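Local atomic coordinates of four helix bundle protein (Bacteroides thetaiotaomicron VPI-5482, PDB entry 2RLD), a protein that is of unknown function but belongs to the family of proteins encoded by intervening sequences of 23S rRNA, forms a five-chain assembly and binds calcium. Residues E78-L83 against S99-S104; V20-L25 against Q41-G46; N9-K14 against K109-I114; G50-E55 against L69-K74. All blocks are in the same frame, centred on the assembly; numbering follows the deposited sequence. Where two conformers were deposited one is given.

Contact 1. Residues E78-L83 against S99-S104; sequences ETEYWL and SINNDS
Glu80 turns CG beside its own backbone N, with chi1 -74°, and a bend at the next torsion swings the carboxylate across to Ser104. The serine answers with OG roughly opposite its backbone N. Ser104 OG donates to Glu80 OE2 at 2.8 Å. It arrives on the anti side of that oxygen, 24° out of the carboxylate plane. The other oxygen, OE1, accepts from Asn108 of the same helix as Ser104.

Asn101 lies across the stem of Glu80. Its OD1 is 3.6 Å from Glu80 CG, and the amide plane stands nearly upright to the carboxylate. A water lies between them, 2.8 Å from Glu80 O and 2.7 Å from Asn101 OD1. Leu83 and Ile100 form the apolar part. They meet at about a right angle, with Leu83 CD1 3.9 Å from Ile100 CG2. Leu83 CD1 also rests on Asn101 CA.

The contact joins the last two helices of a four-helix bundle, antiparallel here at 164°, with short axes 10.2 Å apart. Ile100 and Ser104 also touch Phe18 of helix 7-32. Leu83 touches Ile42 of helix 38-57, and on the subunit side Glu80 packs on Arg54 of the second subunit.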
loop_
_atom_site.group_PDB
_atom_site.type_symbol
_atom_site.label_atom_id
_atom_site.label_comp_id
_atom_site.label_asym_id
_atom_site.label_seq_id
_atom_site.Cartn_x
_atom_site.Cartn_y
_atom_site.Cartn_z
ATOM N N GLU C 78 11.506 5.395 -12.088
ATOM C CA GLU C 78 10.764 4.164 -11.752
ATOM C C GLU C 78 9.865 3.735 -12.914
ATOM O O GLU C 78 9.772 2.543 -13.246
ATOM C CB GLU C 78 9.942 4.346 -10.481
ATOM C CG GLU C 78 9.364 3.011 -10.035
ATOM C CD GLU C 78 8.402 3.087 -8.882
ATOM O OE1 GLU C 78 8.491 4.045 -8.080
ATOM O OE2 GLU C 78 7.560 2.164 -8.786
ATOM N N THR C 79 9.231 4.706 -13.542
ATOM C CA THR C 79 8.337 4.442 -14.678
ATOM C C THR C 79 9.142 3.759 -15.794
ATOM O O THR C 79 8.669 2.821 -16.418
ATOM C CB THR C 79 7.691 5.760 -15.190
ATOM O OG1 THR C 79 6.909 6.365 -14.144
ATOM C CG2 THR C 79 6.801 5.509 -16.411
ATOM N N GLU C 80 10.346 4.256 -16.040
ATOM C CA GLU C 80 11.245 3.678 -17.065
ATOM C C GLU C 80 11.607 2.225 -16.734
ATOM O O GLU C 80 11.704 1.380 -17.614
ATOM C CB GLU C 80 12.449 4.611 -17.252
ATOM C CG GLU C 80 11.999 5.868 -18.040
ATOM C CD GLU C 80 12.655 7.175 -17.623
ATOM O OE1 GLU C 80 13.694 7.138 -16.931
ATOM O OE2 GLU C 80 12.098 8.243 -17.986
ATOM N N TYR C 81 11.783 1.938 -15.453
ATOM C CA TYR C 81 12.001 0.564 -14.989
ATOM C C TYR C 81 10.814 -0.301 -15.367
ATOM O O TYR C 81 10.970 -1.365 -15.977
ATOM C CB TYR C 81 12.187 0.547 -13.460
ATOM C CG TYR C 81 12.160 -0.855 -12.820
ATOM C CD1 TYR C 81 13.268 -1.675 -12.827
ATOM C CD2 TYR C 81 11.017 -1.311 -12.199
ATOM C CE1 TYR C 81 13.226 -2.953 -12.231
ATOM C CE2 TYR C 81 10.946 -2.587 -11.623
ATOM C CZ TYR C 81 12.050 -3.400 -11.654
ATOM O OH TYR C 81 11.975 -4.629 -11.031
ATOM N N TRP C 82 9.615 0.151 -15.012
ATOM C CA TRP C 82 8.420 -0.666 -15.312
ATOM C C TRP C 82 8.251 -0.840 -16.821
ATOM O O TRP C 82 7.920 -1.939 -17.280
ATOM C CB TRP C 82 7.125 -0.099 -14.670
ATOM C CG TRP C 82 7.147 -0.165 -13.163
ATOM C CD1 TRP C 82 7.209 0.891 -12.280
ATOM C CD2 TRP C 82 7.151 -1.353 -12.370
ATOM N NE1 TRP C 82 7.240 0.408 -10.980
ATOM C CE2 TRP C 82 7.220 -0.959 -11.013
ATOM C CE3 TRP C 82 7.112 -2.728 -12.681
ATOM C CZ2 TRP C 82 7.245 -1.876 -9.975
ATOM C CZ3 TRP C 82 7.104 -3.634 -11.644
ATOM C CH2 TRP C 82 7.186 -3.203 -10.301
ATOM N N LEU C 83 8.542 0.202 -17.599
ATOM C CA LEU C 83 8.410 0.076 -19.056
ATOM C C LEU C 83 9.378 -0.984 -19.595
ATOM O O LEU C 83 9.059 -1.776 -20.483
ATOM C CB LEU C 83 8.665 1.416 -19.728
ATOM C CG LEU C 83 7.566 2.466 -19.574
ATOM C CD1 LEU C 83 8.048 3.823 -20.107
ATOM C CD2 LEU C 83 6.229 2.023 -20.268
ATOM N N SER C 99 7.687 4.449 -28.069
ATOM C CA SER C 99 6.861 5.644 -28.064
ATOM C C SER C 99 6.736 6.248 -26.669
ATOM O O SER C 99 6.955 7.441 -26.490
ATOM C CB SER C 99 5.475 5.305 -28.625
ATOM O OG SER C 99 4.685 6.467 -28.777
ATOM N N ILE C 100 6.406 5.415 -25.687
ATOM C CA ILE C 100 6.117 5.881 -24.333
ATOM C C ILE C 100 7.436 6.182 -23.636
ATOM O O ILE C 100 7.567 7.192 -22.947
ATOM C CB ILE C 100 5.280 4.847 -23.523
ATOM C CG1 ILE C 100 3.954 4.587 -24.216
ATOM C CG2 ILE C 100 5.024 5.349 -22.122
ATOM C CD1 ILE C 100 3.191 3.392 -23.667
ATOM N N ASN C 101 8.435 5.330 -23.846
ATOM C CA ASN C 101 9.718 5.536 -23.180
ATOM C C ASN C 101 10.438 6.799 -23.655
ATOM O O ASN C 101 11.105 7.463 -22.872
ATOM C CB ASN C 101 10.626 4.316 -23.350
ATOM C CG ASN C 101 11.880 4.407 -22.493
ATOM O OD1 ASN C 101 11.807 4.352 -21.269
ATOM N ND2 ASN C 101 13.029 4.554 -23.134
ATOM N N ASN C 102 10.300 7.124 -24.934
ATOM C CA ASN C 102 10.867 8.342 -25.479
ATOM C C ASN C 102 10.230 9.567 -24.835
ATOM O O ASN C 102 10.923 10.529 -24.544
ATOM C CB ASN C 102 10.679 8.402 -26.993
ATOM C CG ASN C 102 11.642 7.497 -27.737
ATOM O OD1 ASN C 102 12.622 7.002 -27.163
ATOM N ND2 ASN C 102 11.363 7.264 -29.018
ATOM N N ASP C 103 8.922 9.523 -24.593
ATOM C CA ASP C 103 8.256 10.627 -23.893
ATOM C C ASP C 103 8.756 10.734 -22.438
ATOM O O ASP C 103 8.920 11.847 -21.892
ATOM C CB ASP C 103 6.736 10.439 -23.938
ATOM C CG ASP C 103 6.138 10.717 -25.307
ATOM O OD1 ASP C 103 6.877 11.174 -26.192
ATOM O OD2 ASP C 103 4.905 10.528 -25.486
ATOM N N SER C 104 8.954 9.583 -21.802
ATOM C CA SER C 104 9.459 9.532 -20.420
ATOM C C SER C 104 10.837 10.143 -20.332
ATOM O O SER C 104 11.109 11.006 -19.488
ATOM C CB SER C 104 9.467 8.096 -19.886
ATOM O OG SER C 104 9.337 8.089 -18.465
HETATM O O HOH W 1 12.789 2.156 -20.065
#

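Contact 2. Residues V20-L25 against Q41-G46; sequences VRIVNL and QILRSG. With EDO (1,2-ethanediol), chain L.
Ile22 sets its CG2 methyl against the flat peptide group between Ile42 and Leu43. The methyl approaches at a slant, neither square over the face nor in the plane. Ile22 CG2 lies 3.4 Å from Ile42 O and 3.7 Å from Leu43 CA. The other flat group is the amide of Gln41, on the far side of the same helix. There Gln41 NE2 makes a weak hydrogen bond of 3.3 Å to O1 of a 1,2-ethanediol, which is probably from the crystallisation liquor. O1 lies above the amide plane and not in it. The diol is also bonded to Ser48 of the second subunit.

Ile22 gives most to the contact. With chi1 at -71°, CG1 lies beside the backbone N and CG2 opposite it; the first branch meets Gly46, the second the Ile42-Leu43 peptide. Ile22 CG1 is 3.9 Å from Gly46 CA. The glycine has no side chain to hold the isoleucine off, and the CA atoms of Ile22 and Gly46 are 5.9 Å apart. This is the antiparallel pairing of the first two helices of the four-helix bundle. The short segments run at 175° to each other, and no hydrogen bond joins them.

Next along the helix, Leu25 and Ile42 meet at about a right angle, Leu25 CD2 lying 4.0 Å from Ile42 CD1. Ile42 also packs on Trp82 of helix 62-88, while Leu25 touches Ile100 of helix 94-116. On the outer flank the methyls Val23 CG2 and Leu43 CD1 are 4.2 Å apart. Both residues pack there on Val37 of the third subunit.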
loop_
_atom_site.group_PDB
_atom_site.type_symbol
_atom_site.label_atom_id
_atom_site.label_comp_id
_atom_site.label_asym_id
_atom_site.label_seq_id
_atom_site.Cartn_x
_atom_site.Cartn_y
_atom_site.Cartn_z
ATOM N N VAL C 20 -1.604 11.132 -19.132
ATOM C CA VAL C 20 -2.736 10.644 -19.915
ATOM C C VAL C 20 -2.324 9.349 -20.696
ATOM O O VAL C 20 -3.065 8.355 -20.747
ATOM C CB VAL C 20 -3.237 11.715 -20.890
ATOM C CG1 VAL C 20 -4.221 11.091 -21.898
ATOM C CG2 VAL C 20 -3.890 12.941 -20.124
ATOM N N ARG C 21 -1.143 9.362 -21.276
ATOM C CA ARG C 21 -0.637 8.186 -21.955
ATOM C C ARG C 21 -0.509 7.019 -20.964
ATOM O O ARG C 21 -0.824 5.873 -21.303
ATOM C CB ARG C 21 0.712 8.474 -22.595
ATOM C CG ARG C 21 0.647 9.514 -23.721
ATOM C CD ARG C 21 1.783 9.274 -24.729
ATOM N NE ARG C 21 1.586 8.064 -25.524
ATOM C CZ ARG C 21 2.526 7.519 -26.300
ATOM N NH1 ARG C 21 3.737 8.065 -26.374
ATOM N NH2 ARG C 21 2.268 6.410 -26.975
ATOM N N ILE C 22 -0.052 7.305 -19.743
ATOM C CA ILE C 22 0.065 6.279 -18.720
ATOM C C ILE C 22 -1.305 5.707 -18.335
ATOM O O ILE C 22 -1.460 4.481 -18.137
ATOM C CB ILE C 22 0.872 6.806 -17.515
ATOM C CG1 ILE C 22 2.344 6.961 -17.915
ATOM C CG2 ILE C 22 0.679 5.872 -16.278
ATOM C CD1 ILE C 22 3.037 5.591 -18.193
ATOM N N VAL C 23 -2.309 6.568 -18.249
ATOM C CA VAL C 23 -3.674 6.078 -18.023
ATOM C C VAL C 23 -4.111 5.135 -19.137
ATOM O O VAL C 23 -4.695 4.065 -18.887
ATOM C CB VAL C 23 -4.680 7.223 -17.812
ATOM C CG1 VAL C 23 -6.114 6.739 -17.811
ATOM C CG2 VAL C 23 -4.416 7.926 -16.519
ATOM N N ASN C 24 -3.863 5.522 -20.380
ATOM C CA ASN C 24 -4.202 4.634 -21.503
ATOM C C ASN C 24 -3.459 3.301 -21.478
ATOM O O ASN C 24 -4.042 2.235 -21.783
ATOM C CB ASN C 24 -3.977 5.372 -22.826
ATOM C CG ASN C 24 -5.030 6.437 -23.092
ATOM O OD1 ASN C 24 -6.134 6.391 -22.554
ATOM N ND2 ASN C 24 -4.689 7.396 -23.952
ATOM N N LEU C 25 -2.176 3.335 -21.113
ATOM C CA LEU C 25 -1.394 2.133 -20.978
ATOM C C LEU C 25 -1.950 1.235 -19.894
ATOM O O LEU C 25 -1.956 0.017 -20.041
ATOM C CB LEU C 25 0.066 2.465 -20.674
ATOM C CG LEU C 25 0.990 1.257 -20.497
ATOM C CD1 LEU C 25 1.066 0.391 -21.786
ATOM C CD2 LEU C 25 2.392 1.721 -20.036
ATOM N N GLN C 41 1.538 -0.434 -10.548
ATOM C CA GLN C 41 2.783 0.224 -10.155
ATOM C C GLN C 41 3.091 1.372 -11.103
ATOM O O GLN C 41 3.389 2.483 -10.673
ATOM C CB GLN C 41 3.945 -0.737 -10.136
ATOM C CG GLN C 41 3.844 -1.835 -9.110
ATOM C CD GLN C 41 4.381 -1.439 -7.780
ATOM O OE1 GLN C 41 4.211 -0.295 -7.351
ATOM N NE2 GLN C 41 5.038 -2.379 -7.100
ATOM N N ILE C 42 2.954 1.134 -12.407
ATOM C CA ILE C 42 3.323 2.152 -13.385
ATOM C C ILE C 42 2.263 3.233 -13.523
ATOM O O ILE C 42 2.589 4.377 -13.862
ATOM C CB ILE C 42 3.681 1.524 -14.769
ATOM C CG1 ILE C 42 4.520 2.517 -15.578
ATOM C CG2 ILE C 42 2.449 1.047 -15.526
ATOM C CD1 ILE C 42 4.916 2.033 -16.963
ATOM N N LEU C 43 0.999 2.904 -13.255
ATOM C CA LEU C 43 -0.024 3.941 -13.172
ATOM C C LEU C 43 0.357 4.963 -12.116
ATOM O O LEU C 43 0.301 6.171 -12.345
ATOM C CB LEU C 43 -1.373 3.325 -12.819
ATOM C CG LEU C 43 -2.504 4.334 -12.611
ATOM C CD1 LEU C 43 -2.794 5.151 -13.872
ATOM C CD2 LEU C 43 -3.744 3.565 -12.124
ATOM N N ARG C 44 0.794 4.467 -10.966
ATOM C CA ARG C 44 1.205 5.337 -9.872
ATOM C C ARG C 44 2.459 6.153 -10.201
ATOM O O ARG C 44 2.463 7.391 -10.070
ATOM C CB ARG C 44 1.428 4.526 -8.595
ATOM C CG ARG C 44 1.786 5.380 -7.373
ATOM N N SER C 45 3.521 5.495 -10.639
ATOM C CA SER C 45 4.760 6.208 -10.876
ATOM C C SER C 45 4.607 7.172 -12.046
ATOM O O SER C 45 5.013 8.321 -11.943
ATOM C CB SER C 45 5.956 5.249 -11.053
ATOM O OG SER C 45 5.913 4.478 -12.244
ATOM N N GLY C 46 3.928 6.743 -13.103
ATOM C CA GLY C 46 3.844 7.531 -14.335
ATOM C C GLY C 46 3.006 8.792 -14.162
ATOM O O GLY C 46 3.291 9.820 -14.765
HETATM C C1 EDO L . 7.227 0.025 -6.059
HETATM O O1 EDO L . 7.285 -1.038 -5.113
HETATM C C2 EDO L . 8.516 0.817 -5.955
HETATM O O2 EDO L . 8.292 2.017 -5.222
#

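Contact 3. Residues N9-K14 against K109-I114; sequences NVVKDK and KLLISI. With CA (calcium ion), chain R.
Val11 is wedged among Leu110, Leu111 and Ile114, and each of the three meets it differently. Leu110 runs alongside Val11 in the opposite sense, with Val11 CG2 3.9 Å from Leu110 CB. Leu111 comes at about a right angle, and its CD2 lies 4.0 Å from the same Val11 CG2. Ile114 slants in against the other branch of the valine: Ile114 CD1 is 4.0 Å from Val11 CG1. Both methyls of the valine are therefore used. Its chi1 of 76° puts CG1 between the backbone N and the carbonyl carbon, a crowded position, and turns that methyl to Ile114.

This pairing brings together the first and last helices of the four-helix bundle. They run antiparallel but splayed, at 150°, with the short axes 9.9 Å apart. The contact is apolar throughout and has no hydrogen bond across it. Val11 and Leu111 are buried and also touch Ile53 of helix 38-57, while Ile114 packs on Phe65 and Leu69 of helix 62-88. Val10 forms the outer margin, where its CG1 lies 4.2 Å from Leu110 CD1.

Asn9 leaves its backbone on the side away from the other helix. Asn9 OD1 binds a calcium ion at 2.4 Å, and two waters bind the ion at 2.6 Å each. Asp8 OD1 and the backbone O of Asp5 complete the ligands found in the model. The metal thus ties together the beginning of helix 7-32 and the residues just before it. On the same helix Asp13 makes a salt bridge to Arg88 of the third subunit.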
loop_
_atom_site.group_PDB
_atom_site.type_symbol
_atom_site.label_atom_id
_atom_site.label_comp_id
_atom_site.label_asym_id
_atom_site.label_seq_id
_atom_site.Cartn_x
_atom_site.Cartn_y
_atom_site.Cartn_z
ATOM N N ASN C 9 7.877 25.279 -17.676
ATOM C CA ASN C 9 6.499 25.322 -18.188
ATOM C C ASN C 9 6.241 24.196 -19.169
ATOM O O ASN C 9 5.140 23.629 -19.220
ATOM C CB ASN C 9 6.217 26.643 -18.906
ATOM C CG ASN C 9 6.632 27.832 -18.100
ATOM O OD1 ASN C 9 7.829 28.072 -17.926
ATOM N ND2 ASN C 9 5.664 28.578 -17.589
ATOM N N VAL C 10 7.257 23.909 -19.979
ATOM C CA VAL C 10 7.185 22.817 -20.931
ATOM C C VAL C 10 7.181 21.454 -20.244
ATOM O O VAL C 10 6.435 20.567 -20.655
ATOM C CB VAL C 10 8.331 22.887 -21.954
ATOM C CG1 VAL C 10 8.416 21.583 -22.776
ATOM C CG2 VAL C 10 8.139 24.105 -22.854
ATOM N N VAL C 11 7.978 21.271 -19.196
ATOM C CA VAL C 11 7.997 19.960 -18.535
ATOM C C VAL C 11 6.667 19.680 -17.816
ATOM O O VAL C 11 6.246 18.529 -17.739
ATOM C CB VAL C 11 9.209 19.771 -17.578
ATOM C CG1 VAL C 11 9.013 20.533 -16.262
ATOM C CG2 VAL C 11 9.440 18.285 -17.325
ATOM N N LYS C 12 6.011 20.722 -17.309
ATOM C CA LYS C 12 4.676 20.575 -16.738
ATOM C C LYS C 12 3.712 20.054 -17.788
ATOM O O LYS C 12 3.044 19.041 -17.569
ATOM C CB LYS C 12 4.158 21.911 -16.192
ATOM C CG LYS C 12 2.724 21.853 -15.698
ATOM N N ASP C 13 3.603 20.748 -18.921
ATOM C CA ASP C 13 2.698 20.286 -19.976
ATOM C C ASP C 13 3.047 18.859 -20.453
ATOM O O ASP C 13 2.166 18.018 -20.640
ATOM C CB ASP C 13 2.698 21.232 -21.173
ATOM C CG ASP C 13 1.766 20.753 -22.282
ATOM O OD1 ASP C 13 0.549 20.715 -22.046
ATOM O OD2 ASP C 13 2.248 20.372 -23.374
ATOM N N LYS C 14 4.334 18.581 -20.632
ATOM C CA LYS C 14 4.734 17.236 -21.069
ATOM C C LYS C 14 4.333 16.181 -20.055
ATOM O O LYS C 14 3.967 15.076 -20.431
ATOM C CB LYS C 14 6.241 17.158 -21.293
ATOM C CG LYS C 14 6.739 18.074 -22.380
ATOM C CD LYS C 14 6.297 17.661 -23.751
ATOM C CE LYS C 14 7.211 18.291 -24.812
ATOM N NZ LYS C 14 6.668 18.103 -26.177
ATOM N N LYS C 109 15.195 14.510 -19.118
ATOM C CA LYS C 109 16.195 15.444 -19.630
ATOM C C LYS C 109 15.874 16.868 -19.159
ATOM O O LYS C 109 16.752 17.599 -18.686
ATOM C CB LYS C 109 16.175 15.358 -21.149
ATOM C CG LYS C 109 17.169 16.233 -21.869
ATOM C CD LYS C 109 16.990 16.117 -23.378
ATOM C CE LYS C 109 15.569 16.449 -23.807
ATOM N NZ LYS C 109 15.516 17.203 -25.081
ATOM N N LEU C 110 14.604 17.246 -19.271
ATOM C CA LEU C 110 14.183 18.585 -18.883
ATOM C C LEU C 110 14.306 18.775 -17.358
ATOM O O LEU C 110 14.808 19.815 -16.872
ATOM C CB LEU C 110 12.745 18.819 -19.351
ATOM C CG LEU C 110 12.552 18.767 -20.875
ATOM C CD1 LEU C 110 11.064 18.713 -21.284
ATOM C CD2 LEU C 110 13.256 19.958 -21.503
ATOM N N LEU C 111 13.875 17.762 -16.598
ATOM C CA LEU C 111 13.999 17.845 -15.137
ATOM C C LEU C 111 15.453 17.991 -14.702
ATOM O O LEU C 111 15.782 18.806 -13.835
ATOM C CB LEU C 111 13.375 16.638 -14.455
ATOM C CG LEU C 111 11.859 16.511 -14.591
ATOM C CD1 LEU C 111 11.448 15.110 -14.151
ATOM C CD2 LEU C 111 11.149 17.577 -13.767
ATOM N N ILE C 112 16.337 17.239 -15.338
ATOM C CA ILE C 112 17.751 17.311 -14.988
ATOM C C ILE C 112 18.326 18.696 -15.299
ATOM O O ILE C 112 19.101 19.260 -14.496
ATOM C CB ILE C 112 18.565 16.203 -15.683
ATOM C CG1 ILE C 112 18.188 14.850 -15.080
ATOM C CG2 ILE C 112 20.086 16.474 -15.528
ATOM C CD1 ILE C 112 18.507 13.669 -15.954
ATOM N N SER C 113 17.933 19.261 -16.439
ATOM C CA SER C 113 18.393 20.588 -16.836
ATOM C C SER C 113 18.001 21.625 -15.790
ATOM O O SER C 113 18.836 22.361 -15.277
ATOM C CB SER C 113 17.802 20.978 -18.195
ATOM O OG SER C 113 18.369 22.185 -18.665
ATOM N N ILE C 114 16.718 21.672 -15.470
ATOM C CA ILE C 114 16.227 22.589 -14.456
ATOM C C ILE C 114 17.028 22.382 -13.155
ATOM O O ILE C 114 17.642 23.321 -12.617
ATOM C CB ILE C 114 14.726 22.368 -14.206
ATOM C CG1 ILE C 114 13.910 22.783 -15.436
ATOM C CG2 ILE C 114 14.264 23.143 -12.980
ATOM C CD1 ILE C 114 12.551 22.146 -15.507
HETATM CA CA CA R . 9.422 29.485 -16.893
HETATM O O HOH W 2 7.843 31.510 -17.210
HETATM O O HOH W 3 8.093 29.739 -14.636
#

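Contact 4. Residues G50-E55 against L69-K74; sequences GANIRE and LNIALK
Asn52 has the most surface buried, and it spends its amide on Ile71. The two side chains cross at about a right angle. Ile71 CG2 stands over the flat group, 3.3 Å from Asn52 OD1 and 3.6 Å from Asn52 ND2. The amide is not hydrogen-bonded across the contact. Its ND2 turns back along its own helix to Ser48 O, which helps to fix the rotation of the group. Nearer the backbone, Asn52 CB lies 4.0 Å from Ala72 CB.

The small side chain of Ala72 is consistent with the close approach of the helices. The short axes of these antiparallel neighbours, the second and third helices of the four-helix bundle, are only 8.0 Å apart, and the CA atoms of Asn52 and Ala72 are 5.3 Å apart.

Ile53 closes the inner side. Ile53 CG1 lies 3.8 Å from Ala72 CB and 4.3 Å from Leu69 CD2. Ile53 also meets Ser15 of helix 7-32, and Leu69 meets Leu111 and Ile115 of helix 94-116. Facing other chains, Arg54 forms salt bridges to Glu80 and Glu84 of the third subunit, and Lys74 forms one to Glu55 of the second subunit.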
loop_
_atom_site.group_PDB
_atom_site.type_symbol
_atom_site.label_atom_id
_atom_site.label_comp_id
_atom_site.label_asym_id
_atom_site.label_seq_id
_atom_site.Cartn_x
_atom_site.Cartn_y
_atom_site.Cartn_z
ATOM N N GLY C 50 3.914 14.144 -12.950
ATOM C CA GLY C 50 3.201 15.444 -13.072
ATOM C C GLY C 50 2.744 16.006 -11.738
ATOM O O GLY C 50 2.781 17.226 -11.523
ATOM N N ALA C 51 2.303 15.126 -10.842
ATOM C CA ALA C 51 1.826 15.555 -9.542
ATOM C C ALA C 51 2.954 16.254 -8.733
ATOM O O ALA C 51 2.731 17.261 -8.071
ATOM C CB ALA C 51 1.243 14.371 -8.764
ATOM N N ASN C 52 4.154 15.718 -8.790
ATOM C CA ASN C 52 5.264 16.339 -8.095
ATOM C C ASN C 52 5.722 17.614 -8.750
ATOM O O ASN C 52 6.153 18.543 -8.050
ATOM C CB ASN C 52 6.431 15.363 -7.969
ATOM C CG ASN C 52 6.212 14.393 -6.840
ATOM O OD1 ASN C 52 6.439 14.753 -5.675
ATOM N ND2 ASN C 52 5.758 13.170 -7.156
ATOM N N ILE C 53 5.633 17.681 -10.081
ATOM C CA ILE C 53 5.977 18.917 -10.786
ATOM C C ILE C 53 5.008 20.003 -10.336
ATOM O O ILE C 53 5.410 21.139 -10.080
ATOM C CB ILE C 53 5.964 18.741 -12.322
ATOM C CG1 ILE C 53 7.096 17.775 -12.734
ATOM C CG2 ILE C 53 6.152 20.094 -13.001
ATOM C CD1 ILE C 53 7.055 17.254 -14.187
ATOM N N ARG C 54 3.736 19.638 -10.203
ATOM C CA ARG C 54 2.727 20.552 -9.670
ATOM C C ARG C 54 3.041 21.006 -8.238
ATOM O O ARG C 54 2.812 22.187 -7.893
ATOM C CB ARG C 54 1.328 19.926 -9.738
ATOM C CG ARG C 54 0.204 20.920 -9.455
ATOM C CD ARG C 54 -1.177 20.288 -9.531
ATOM N NE ARG C 54 -2.195 21.310 -9.678
ATOM C CZ ARG C 54 -2.753 21.995 -8.688
ATOM N NH1 ARG C 54 -2.433 21.757 -7.429
ATOM N NH2 ARG C 54 -3.660 22.915 -8.972
ATOM N N GLU C 55 3.543 20.104 -7.395
ATOM C CA GLU C 55 3.969 20.516 -6.050
ATOM C C GLU C 55 5.142 21.469 -6.153
ATOM O O GLU C 55 5.183 22.474 -5.429
ATOM C CB GLU C 55 4.362 19.326 -5.172
ATOM C CG GLU C 55 3.180 18.564 -4.602
ATOM C CD GLU C 55 3.558 17.614 -3.460
ATOM O OE1 GLU C 55 4.718 17.667 -2.972
ATOM O OE2 GLU C 55 2.680 16.814 -3.035
ATOM N N LEU C 69 11.162 18.572 -7.773
ATOM C CA LEU C 69 11.543 18.132 -9.111
ATOM C C LEU C 69 12.368 16.847 -9.052
ATOM O O LEU C 69 12.274 15.989 -9.942
ATOM C CB LEU C 69 12.304 19.218 -9.853
ATOM C CG LEU C 69 11.533 20.478 -10.269
ATOM C CD1 LEU C 69 12.389 21.303 -11.218
ATOM C CD2 LEU C 69 10.194 20.118 -10.905
ATOM N N ASN C 70 13.179 16.705 -8.010
ATOM C CA ASN C 70 13.958 15.485 -7.834
ATOM C C ASN C 70 13.069 14.286 -7.566
ATOM O O ASN C 70 13.369 13.182 -8.037
ATOM C CB ASN C 70 14.949 15.640 -6.689
ATOM C CG ASN C 70 15.943 14.472 -6.610
ATOM O OD1 ASN C 70 15.908 13.684 -5.663
ATOM N ND2 ASN C 70 16.840 14.370 -7.603
ATOM N N ILE C 71 11.978 14.491 -6.821
ATOM C CA ILE C 71 10.978 13.419 -6.655
ATOM C C ILE C 71 10.285 13.093 -7.994
ATOM O O ILE C 71 10.082 11.916 -8.315
ATOM C CB ILE C 71 9.905 13.758 -5.605
ATOM C CG1 ILE C 71 10.534 14.033 -4.235
ATOM C CG2 ILE C 71 8.888 12.593 -5.464
ATOM C CD1 ILE C 71 9.530 14.611 -3.229
ATOM N N ALA C 72 9.986 14.111 -8.806
ATOM C CA ALA C 72 9.457 13.873 -10.174
ATOM C C ALA C 72 10.426 13.023 -11.006
ATOM O O ALA C 72 10.029 12.080 -11.697
ATOM C CB ALA C 72 9.191 15.210 -10.890
ATOM N N LEU C 73 11.717 13.351 -10.905
ATOM C CA LEU C 73 12.734 12.588 -11.616
ATOM C C LEU C 73 12.797 11.117 -11.152
ATOM O O LEU C 73 13.014 10.197 -11.951
ATOM C CB LEU C 73 14.091 13.249 -11.413
ATOM C CG LEU C 73 15.266 12.597 -12.122
ATOM C CD1 LEU C 73 14.968 12.420 -13.614
ATOM C CD2 LEU C 73 16.514 13.437 -11.874
ATOM N N LYS C 74 12.619 10.916 -9.852
ATOM C CA LYS C 74 12.594 9.578 -9.278
ATOM C C LYS C 74 11.475 8.776 -9.894
ATOM O O LYS C 74 11.632 7.594 -10.270
ATOM C CB LYS C 74 12.357 9.662 -7.782
ATOM C CG LYS C 74 12.314 8.312 -7.068
ATOM C CD LYS C 74 12.219 8.493 -5.553
ATOM C CE LYS C 74 10.816 8.976 -5.091
ATOM N NZ LYS C 74 9.844 7.838 -5.096
#

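How the contacts relate
From the N terminus, helix 7-32 opens contact 3 and then contact 2. Contact 2 closes first, across the turn into helix 38-57. Contact 4 follows across the turn into helix 62-88, and contact 1 across the turn into helix 94-116. These three lie in series. All are nested inside the long loop that contact 3 closes when the last helix returns to the first. Each neighbouring pair of helices is thus tied once. Contacts 3 and 4 touch toward the calcium end, through Leu111 on Leu73. Contacts 1 and 2 touch toward the other end, through the Asp103 to Arg21 salt bridge.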